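Local coordinates for protein inorganic pyrophosphatase (Anaplasma phagocytophilum, PDB 3LD3) that probably catalyses the magnesium-dependent hydrolysis of inorganic pyrophosphate to two phosphate ions, at residues A[36-40]-A[78-82]; A[72-76]-A[152-156]; A[109-113]-A[139-145]. All blocks are in the same frame, centred on the assembly; numbering follows the deposited sequence. Where two conformers were deposited one is given.

Contact 1. Residues A[36-40]-A[78-82]; sequences EVNVV and GFIPN
Phe79 O takes a hydrogen bond from Val40 N at 2.9 Å and a weaker CA-H contact from Val39 CA at 3.4 Å. In return, Phe79 N donates to Val40 O, and the CA of Gly78, which has no side chain, also approaches Val40 O. Val40 and Phe79 thus form an antiparallel, hydrogen-bonded pair with their side chains on the same face of the sheet. This pair joins strand 37-41 to strand 76-79 in the curled sheet at the centre of the pyrophosphatase fold, the beta barrel of the soluble family. The touching parts run 115° apart, far from a straight antiparallel ladder, yet Ile80 and Pro81 stay against 37-40. On the paired face, the Phe79 ring lies alongside Val40. CG of Phe79 stands between the backbone N and the carbonyl carbon (chi1 72°), which brings CE2 to 3.7 Å from Val40 CB. That carbon sits over the ring face, 28° off the normal, in a CH-pi contact. The Val40 methyl CG2 meets Pro81 CG, also at 3.7 Å, the two side chains crossing at an angle. Phe54 of strand 50-54 packs on both Val40 and Phe79, and Phe79 is near Asp92, a predicted magnesium ligand. Asn38 O is buried and has no hydrogen-bond partner in the model. Across the contact it meets carbon: Pro81 CD comes to 3.3 Å from this oxygen, and Ile80 CA makes a CA-H...O contact with it at 3.4 Å. Farther along, Ile80 reaches back with its extended chain and sets CD1 4.0 Å from Val37 CG2. Val39 turns CG1 instead to the backbone of Gly78 and Phe79.

Contact 2. Residues A[72-76]-A[152-156]; sequences YYPCN and FLDSI
Pro74 and Ile156 are the residues whose CA atoms come nearest, 6.7 Å apart, where an irregular loop passes beside a helix. This is loop-on-helix packing with a cysteine sulfur-aromatic contact within it. It sets the loop leading into strand 76-79 against helix 150-162 of the pyrophosphatase fold. Side chains do most of the joining, and the Phe152 ring meets the loop with its edge. Its CG is anti to the backbone N (chi1 177°), which carries the ring from the helix to the loop. Cys75 SG lies 3.6 Å from the ring atom CZ. Seen from the ring centroid, the sulfur is 76° off the normal, well to the edge and not over a face. Pro74 O also lies in the ring plane, 3.8 Å from Phe152 CE1. The carbonyl oxygen and the sulfur thus both sit at the rim of the ring, where its C-H groups point. The Pro74 ring turns its CG to Ile156 CG1 at 4.0 Å, and the two side chains cross at a slant. Leu128 and Leu94, from the sheet, pack on both Cys75 and Ile156. Ala70 of a neighbouring subunit touches Pro74, and Tyr138 of another subunit touches Phe152, which places the contact close to two subunit interfaces. Within the helix, Phe152 O accepts the N-H of Ile156. One deposited conformer of Ser155 also donates its OG to this oxygen, but the residue was modelled in two positions and that bond is less certain. Ile156 CD1, at the end of an extended chain, comes to 4.2 Å from Cys75 SG.

Contact 3. Residues A[109-113]-A[139-145]; sequences VRPVG and YGNIVNY
Arg110 holds Ile142 O end-on, with NH1 and NH2 both donating to the one oxygen at 3.0 Å. The oxygen lies in the guanidinium plane. NH1 approaches it in the carbonyl plane, while NH2 is tilted 25° from that plane. A bend at chi3 (-76°) turns the guanidinium of Arg110 to the loop. There, Tyr139 to Ile142 form a type I beta turn, closed by Ile142 N donating to Tyr139 O. The packing is also close round Val112. Its CB is 3.6 Å from Val143 O, and its CG1 touches the Ile142 carbonyl and, at 4.3 Å, the branch methyl CG2 of Ile142. Val112 and Gly113 both face Leu128 across the sheet, a classic beta bulge in the long strand 106-119. At the bulge the loop 139-145 comes alongside the strand. Tyr145 N gives a weak hydrogen bond to Val112 O at 2.8 Å (128° at the hydrogen), and Asn144 CA adds a CA-H...O contact to the same oxygen. The Tyr145 ring has Val112 O near its plane at one edge, and it meets Trp177 of strand 172-179 with nearly parallel planes. The other side is looser and wetter. Val143 is exposed, and its side chain starts off away from the strand. One water bridges two carbonyl oxygens here, donating to Pro111 O at 2.6 Å and to Val143 O at 3.0 Å. Asn144 also starts off away from the strand, but its OD1 is held by Ala180 N. Asp147 OD2 takes the N-H groups of both Val143 and Asn144.

From the N terminus, strand 37-41 opens contact 1, which closes when the chain returns at 78-82. Before that, 72-76 has already opened contact 2, so these two loops cross. Contact 3 begins after contact 1 is complete, at 109-113, and closes at 139-145. It is nested inside the long loop that contact 2 closes at 152-156. Contacts 1 and 3 share a sheet: strands 37-41 and 106-119 are neighbours in it, with a probable hydrogen bond from Val37 N to Val109 O. Loop 139-145 leads on to helix 150-162, where Leu153 touches Tyr145. Together they tie the sheet, the loops 72-76 and 139-145 and helix 150-162 to one another.

Contact 1. Residues A[36-40]-A[78-82]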
loop_
_atom_site.group_PDB
_atom_site.type_symbol
_atom_site.label_atom_id
_atom_site.label_comp_id
_atom_site.label_asym_id
_atom_site.label_seq_id
_atom_site.Cartn_x
_atom_site.Cartn_y
_atom_site.Cartn_z
ATOM N N GLU A 36 17.191 21.377 17.425
ATOM C CA GLU A 36 16.239 20.881 16.410
ATOM C C GLU A 36 16.848 21.190 15.048
ATOM O O GLU A 36 17.409 22.269 14.845
ATOM C CB GLU A 36 14.858 21.571 16.542
ATOM C CG GLU A 36 14.109 21.188 17.813
ATOM C CD GLU A 36 12.833 21.962 18.077
ATOM O OE1 GLU A 36 12.520 22.905 17.346
ATOM O OE2 GLU A 36 12.163 21.629 19.079
ATOM N N VAL A 37 16.714 20.254 14.111
ATOM C CA VAL A 37 17.342 20.404 12.815
ATOM C C VAL A 37 16.361 20.001 11.743
ATOM O O VAL A 37 15.425 19.233 12.015
ATOM C CB VAL A 37 18.640 19.550 12.680
ATOM C CG1 VAL A 37 19.727 20.016 13.707
ATOM C CG2 VAL A 37 18.366 18.050 12.910
ATOM N N ASN A 38 16.590 20.521 10.542
ATOM C CA ASN A 38 15.836 20.121 9.358
ATOM C C ASN A 38 16.475 18.901 8.703
ATOM O O ASN A 38 17.706 18.825 8.550
ATOM C CB ASN A 38 15.793 21.266 8.329
ATOM C CG ASN A 38 15.136 22.504 8.840
ATOM O OD1 ASN A 38 14.245 22.433 9.692
ATOM N ND2 ASN A 38 15.529 23.685 8.293
ATOM N N VAL A 39 15.629 17.961 8.280
ATOM C CA VAL A 39 16.061 16.782 7.556
ATOM C C VAL A 39 15.227 16.697 6.282
ATOM O O VAL A 39 14.015 16.694 6.352
ATOM C CB VAL A 39 15.920 15.495 8.396
ATOM C CG1 VAL A 39 16.351 14.238 7.580
ATOM C CG2 VAL A 39 16.776 15.628 9.704
ATOM N N VAL A 40 15.912 16.602 5.150
ATOM C CA VAL A 40 15.292 16.313 3.856
ATOM C C VAL A 40 15.290 14.792 3.721
ATOM O O VAL A 40 16.364 14.172 3.699
ATOM C CB VAL A 40 16.081 16.953 2.691
ATOM C CG1 VAL A 40 15.491 16.541 1.319
ATOM C CG2 VAL A 40 16.123 18.452 2.805
ATOM N N GLY A 78 17.376 10.513 5.741
ATOM C CA GLY A 78 17.748 11.630 4.919
ATOM C C GLY A 78 18.929 12.370 5.474
ATOM O O GLY A 78 19.766 11.776 6.179
ATOM N N PHE A 79 19.020 13.636 5.125
ATOM C CA PHE A 79 20.180 14.459 5.474
ATOM C C PHE A 79 19.851 15.871 5.955
ATOM O O PHE A 79 18.798 16.437 5.638
ATOM C CB PHE A 79 21.149 14.538 4.282
ATOM C CG PHE A 79 20.642 15.395 3.157
ATOM C CD1 PHE A 79 21.008 16.722 3.041
ATOM C CD2 PHE A 79 19.757 14.866 2.213
ATOM C CE1 PHE A 79 20.525 17.513 2.012
ATOM C CE2 PHE A 79 19.253 15.671 1.188
ATOM C CZ PHE A 79 19.633 16.981 1.077
ATOM N N ILE A 80 20.762 16.437 6.742
ATOM C CA ILE A 80 20.638 17.822 7.186
ATOM C C ILE A 80 21.259 18.738 6.140
ATOM O O ILE A 80 22.474 18.658 5.856
ATOM C CB ILE A 80 21.335 18.071 8.560
ATOM C CG1 ILE A 80 20.887 17.062 9.622
ATOM C CG2 ILE A 80 21.053 19.489 9.008
ATOM C CD1 ILE A 80 21.678 17.154 10.947
ATOM N N PRO A 81 20.450 19.607 5.525
ATOM C CA PRO A 81 21.032 20.560 4.576
ATOM C C PRO A 81 22.098 21.469 5.183
ATOM O O PRO A 81 22.021 21.814 6.362
ATOM C CB PRO A 81 19.821 21.411 4.142
ATOM C CG PRO A 81 18.648 20.573 4.384
ATOM C CD PRO A 81 18.983 19.780 5.641
ATOM N N ASN A 82 23.083 21.846 4.374
ATOM C CA ASN A 82 24.073 22.824 4.791
ATOM C C ASN A 82 24.948 22.322 5.929
ATOM O O ASN A 82 25.249 23.081 6.867
ATOM C CB ASN A 82 23.399 24.110 5.250
ATOM C CG ASN A 82 23.398 25.125 4.233
ATOM O OD1 ASN A 82 22.952 24.882 3.106
ATOM N ND2 ASN A 82 23.908 26.308 4.582
#

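Contact 2. Residues A[72-76]-A[152-156]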
loop_
_atom_site.group_PDB
_atom_site.type_symbol
_atom_site.label_atom_id
_atom_site.label_comp_id
_atom_site.label_asym_id
_atom_site.label_seq_id
_atom_site.Cartn_x
_atom_site.Cartn_y
_atom_site.Cartn_z
ATOM N N TYR A 72 15.272 -3.237 4.634
ATOM C CA TYR A 72 14.545 -1.970 4.420
ATOM C C TYR A 72 15.019 -1.002 5.481
ATOM O O TYR A 72 15.399 -1.408 6.590
ATOM C CB TYR A 72 12.992 -2.189 4.451
ATOM C CG TYR A 72 12.488 -2.602 5.806
ATOM C CD1 TYR A 72 12.144 -1.663 6.762
ATOM C CD2 TYR A 72 12.338 -3.954 6.129
ATOM C CE1 TYR A 72 11.707 -2.024 8.029
ATOM C CE2 TYR A 72 11.910 -4.351 7.378
ATOM C CZ TYR A 72 11.585 -3.395 8.349
ATOM O OH TYR A 72 11.200 -3.757 9.648
ATOM N N TYR A 73 14.994 0.296 5.157
ATOM C CA TYR A 73 15.377 1.318 6.148
ATOM C C TYR A 73 14.408 1.310 7.334
ATOM O O TYR A 73 13.209 1.472 7.157
ATOM C CB TYR A 73 15.447 2.690 5.477
ATOM C CG TYR A 73 16.740 2.879 4.711
ATOM C CD1 TYR A 73 17.819 3.550 5.306
ATOM C CD2 TYR A 73 16.900 2.360 3.432
ATOM C CE1 TYR A 73 19.030 3.713 4.616
ATOM C CE2 TYR A 73 18.107 2.499 2.729
ATOM C CZ TYR A 73 19.165 3.184 3.352
ATOM O OH TYR A 73 20.328 3.325 2.640
ATOM N N PRO A 74 14.930 1.137 8.565
ATOM C CA PRO A 74 14.028 1.003 9.723
ATOM C C PRO A 74 13.432 2.313 10.262
ATOM O O PRO A 74 12.577 2.301 11.173
ATOM C CB PRO A 74 14.912 0.320 10.754
ATOM C CG PRO A 74 16.292 0.742 10.444
ATOM C CD PRO A 74 16.312 0.777 8.910
ATOM N N CYS A 75 13.905 3.432 9.727
ATOM C CA CYS A 75 13.374 4.763 10.021
ATOM C C CYS A 75 13.344 5.471 8.672
ATOM O O CYS A 75 13.953 5.010 7.708
ATOM C CB CYS A 75 14.282 5.560 10.968
ATOM S SG CYS A 75 14.679 4.779 12.490
ATOM N N ASN A 76 12.662 6.608 8.615
ATOM C CA ASN A 76 12.871 7.525 7.531
ATOM C C ASN A 76 14.342 7.918 7.530
ATOM O O ASN A 76 14.988 7.983 8.593
ATOM C CB ASN A 76 11.988 8.758 7.711
ATOM C CG ASN A 76 10.549 8.397 7.819
ATOM O OD1 ASN A 76 9.930 7.997 6.827
ATOM N ND2 ASN A 76 9.999 8.468 9.022
ATOM N N PHE A 152 15.015 -2.443 19.018
ATOM C CA PHE A 152 14.925 -1.519 17.872
ATOM C C PHE A 152 16.291 -0.910 17.564
ATOM O O PHE A 152 16.709 -0.822 16.409
ATOM C CB PHE A 152 13.892 -0.447 18.130
ATOM C CG PHE A 152 13.798 0.583 17.040
ATOM C CD1 PHE A 152 13.303 0.226 15.789
ATOM C CD2 PHE A 152 14.228 1.883 17.256
ATOM C CE1 PHE A 152 13.203 1.195 14.773
ATOM C CE2 PHE A 152 14.138 2.845 16.242
ATOM C CZ PHE A 152 13.636 2.494 15.030
ATOM N N LEU A 153 17.002 -0.493 18.612
ATOM C CA LEU A 153 18.336 0.041 18.432
ATOM C C LEU A 153 19.247 -0.995 17.791
ATOM O O LEU A 153 20.023 -0.671 16.903
ATOM C CB LEU A 153 18.917 0.496 19.755
ATOM C CG LEU A 153 18.188 1.640 20.467
ATOM C CD1 LEU A 153 18.755 1.867 21.860
ATOM C CD2 LEU A 153 18.286 2.905 19.636
ATOM N N ASP A 154 19.131 -2.243 18.260
ATOM C CA ASP A 154 19.888 -3.344 17.690
ATOM C C ASP A 154 19.511 -3.615 16.219
ATOM O O ASP A 154 20.375 -3.984 15.440
ATOM C CB ASP A 154 19.702 -4.608 18.538
ATOM C CG ASP A 154 20.418 -4.531 19.891
ATOM O OD1 ASP A 154 21.241 -3.605 20.142
ATOM O OD2 ASP A 154 20.136 -5.407 20.731
ATOM N N SER A 155 18.235 -3.453 15.843
ATOM C CA SER A 155 17.836 -3.575 14.426
ATOM C C SER A 155 18.550 -2.535 13.561
ATOM O O SER A 155 18.937 -2.822 12.418
ATOM C CB SER A 155 16.297 -3.481 14.230
ATOM O OG SER A 155 15.821 -2.136 14.180
ATOM N N ILE A 156 18.740 -1.325 14.091
ATOM C CA ILE A 156 19.463 -0.306 13.334
ATOM C C ILE A 156 20.922 -0.697 13.152
ATOM O O ILE A 156 21.440 -0.619 12.035
ATOM C CB ILE A 156 19.347 1.087 13.983
ATOM C CG1 ILE A 156 17.887 1.536 13.979
ATOM C CG2 ILE A 156 20.235 2.083 13.276
ATOM C CD1 ILE A 156 17.669 2.854 14.802
#

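Contact 3. Residues A[109-113]-A[139-145]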
loop_
_atom_site.group_PDB
_atom_site.type_symbol
_atom_site.label_atom_id
_atom_site.label_comp_id
_atom_site.label_asym_id
_atom_site.label_seq_id
_atom_site.Cartn_x
_atom_site.Cartn_y
_atom_site.Cartn_z
ATOM N N VAL A 109 13.284 17.943 13.317
ATOM C CA VAL A 109 13.515 16.831 14.220
ATOM C C VAL A 109 14.473 17.202 15.357
ATOM O O VAL A 109 15.212 18.176 15.273
ATOM C CB VAL A 109 14.096 15.601 13.468
ATOM C CG1 VAL A 109 13.184 15.265 12.209
ATOM C CG2 VAL A 109 15.559 15.871 13.002
ATOM N N ARG A 110 14.399 16.397 16.406
ATOM C CA ARG A 110 15.252 16.532 17.575
ATOM C C ARG A 110 16.191 15.338 17.599
ATOM O O ARG A 110 15.709 14.216 17.692
ATOM C CB ARG A 110 14.437 16.405 18.855
ATOM C CG ARG A 110 13.565 17.497 19.224
ATOM C CD ARG A 110 13.203 17.300 20.709
ATOM N NE ARG A 110 12.207 16.245 20.967
ATOM C CZ ARG A 110 12.444 15.115 21.638
ATOM N NH1 ARG A 110 13.640 14.800 22.029
ATOM N NH2 ARG A 110 11.460 14.281 21.883
ATOM N N PRO A 111 17.516 15.560 17.506
ATOM C CA PRO A 111 18.466 14.435 17.651
ATOM C C PRO A 111 18.399 13.795 19.027
ATOM O O PRO A 111 18.348 14.516 20.059
ATOM C CB PRO A 111 19.836 15.091 17.452
ATOM C CG PRO A 111 19.549 16.364 16.762
ATOM C CD PRO A 111 18.220 16.822 17.250
ATOM N N VAL A 112 18.422 12.473 19.063
ATOM C CA VAL A 112 18.400 11.741 20.337
ATOM C C VAL A 112 19.620 10.837 20.546
ATOM O O VAL A 112 19.816 10.307 21.653
ATOM C CB VAL A 112 17.090 10.930 20.574
ATOM C CG1 VAL A 112 15.870 11.874 20.564
ATOM C CG2 VAL A 112 16.925 9.725 19.586
ATOM N N GLY A 113 20.446 10.680 19.525
ATOM C CA GLY A 113 21.632 9.852 19.648
ATOM C C GLY A 113 22.329 9.738 18.321
ATOM O O GLY A 113 21.904 10.307 17.300
ATOM N N TYR A 139 6.619 11.415 20.790
ATOM C CA TYR A 139 7.985 11.075 21.212
ATOM C C TYR A 139 8.528 12.043 22.242
ATOM O O TYR A 139 9.732 12.116 22.434
ATOM C CB TYR A 139 8.917 11.043 20.005
ATOM C CG TYR A 139 8.480 10.037 18.946
ATOM C CD1 TYR A 139 8.874 8.704 19.022
ATOM C CD2 TYR A 139 7.670 10.407 17.897
ATOM C CE1 TYR A 139 8.469 7.792 18.067
ATOM C CE2 TYR A 139 7.259 9.486 16.932
ATOM C CZ TYR A 139 7.667 8.194 17.026
ATOM O OH TYR A 139 7.269 7.259 16.084
ATOM N N GLY A 140 7.642 12.759 22.914
ATOM C CA GLY A 140 8.049 13.752 23.917
ATOM C C GLY A 140 8.950 13.282 25.028
ATOM O O GLY A 140 9.759 14.057 25.531
ATOM N N ASN A 141 8.777 12.037 25.442
ATOM C CA ASN A 141 9.590 11.469 26.516
ATOM C C ASN A 141 10.765 10.670 25.985
ATOM O O ASN A 141 11.451 10.007 26.767
ATOM C CB ASN A 141 8.725 10.632 27.483
ATOM C CG ASN A 141 7.801 11.485 28.343
ATOM O OD1 ASN A 141 8.141 12.612 28.698
ATOM N ND2 ASN A 141 6.659 10.925 28.740
ATOM N N ILE A 142 11.000 10.701 24.674
ATOM C CA ILE A 142 12.192 10.101 24.079
ATOM C C ILE A 142 13.247 11.188 23.972
ATOM O O ILE A 142 13.137 12.071 23.120
ATOM C CB ILE A 142 11.926 9.481 22.685
ATOM C CG1 ILE A 142 10.843 8.423 22.778
ATOM C CG2 ILE A 142 13.205 8.898 22.122
ATOM C CD1 ILE A 142 11.198 7.230 23.720
ATOM N N VAL A 143 14.232 11.184 24.855
ATOM C CA VAL A 143 15.269 12.235 24.875
ATOM C C VAL A 143 16.641 11.740 24.425
ATOM O O VAL A 143 17.388 12.474 23.787
ATOM C CB VAL A 143 15.415 12.890 26.244
ATOM C CG1 VAL A 143 16.129 14.241 26.077
ATOM C CG2 VAL A 143 14.041 13.078 26.917
ATOM N N ASN A 144 16.955 10.483 24.767
ATOM C CA ASN A 144 18.177 9.836 24.327
ATOM C C ASN A 144 17.791 8.533 23.677
ATOM O O ASN A 144 16.716 7.992 23.949
ATOM C CB ASN A 144 19.144 9.548 25.499
ATOM C CG ASN A 144 19.821 10.798 25.999
ATOM O OD1 ASN A 144 20.701 11.350 25.344
ATOM N ND2 ASN A 144 19.398 11.271 27.171
ATOM N N TYR A 145 18.681 8.034 22.830
ATOM C CA TYR A 145 18.474 6.782 22.099
ATOM C C TYR A 145 18.102 5.642 23.049
ATOM O O TYR A 145 17.327 4.766 22.703
ATOM C CB TYR A 145 19.740 6.419 21.297
ATOM C CG TYR A 145 20.876 5.981 22.185
ATOM C CD1 TYR A 145 21.014 4.636 22.560
ATOM C CD2 TYR A 145 21.784 6.890 22.689
ATOM C CE1 TYR A 145 21.995 4.231 23.409
ATOM C CE2 TYR A 145 22.807 6.484 23.545
ATOM C CZ TYR A 145 22.909 5.153 23.896
ATOM O OH TYR A 145 23.922 4.755 24.739
HETATM O O HOH W 1 17.405 15.110 22.380
#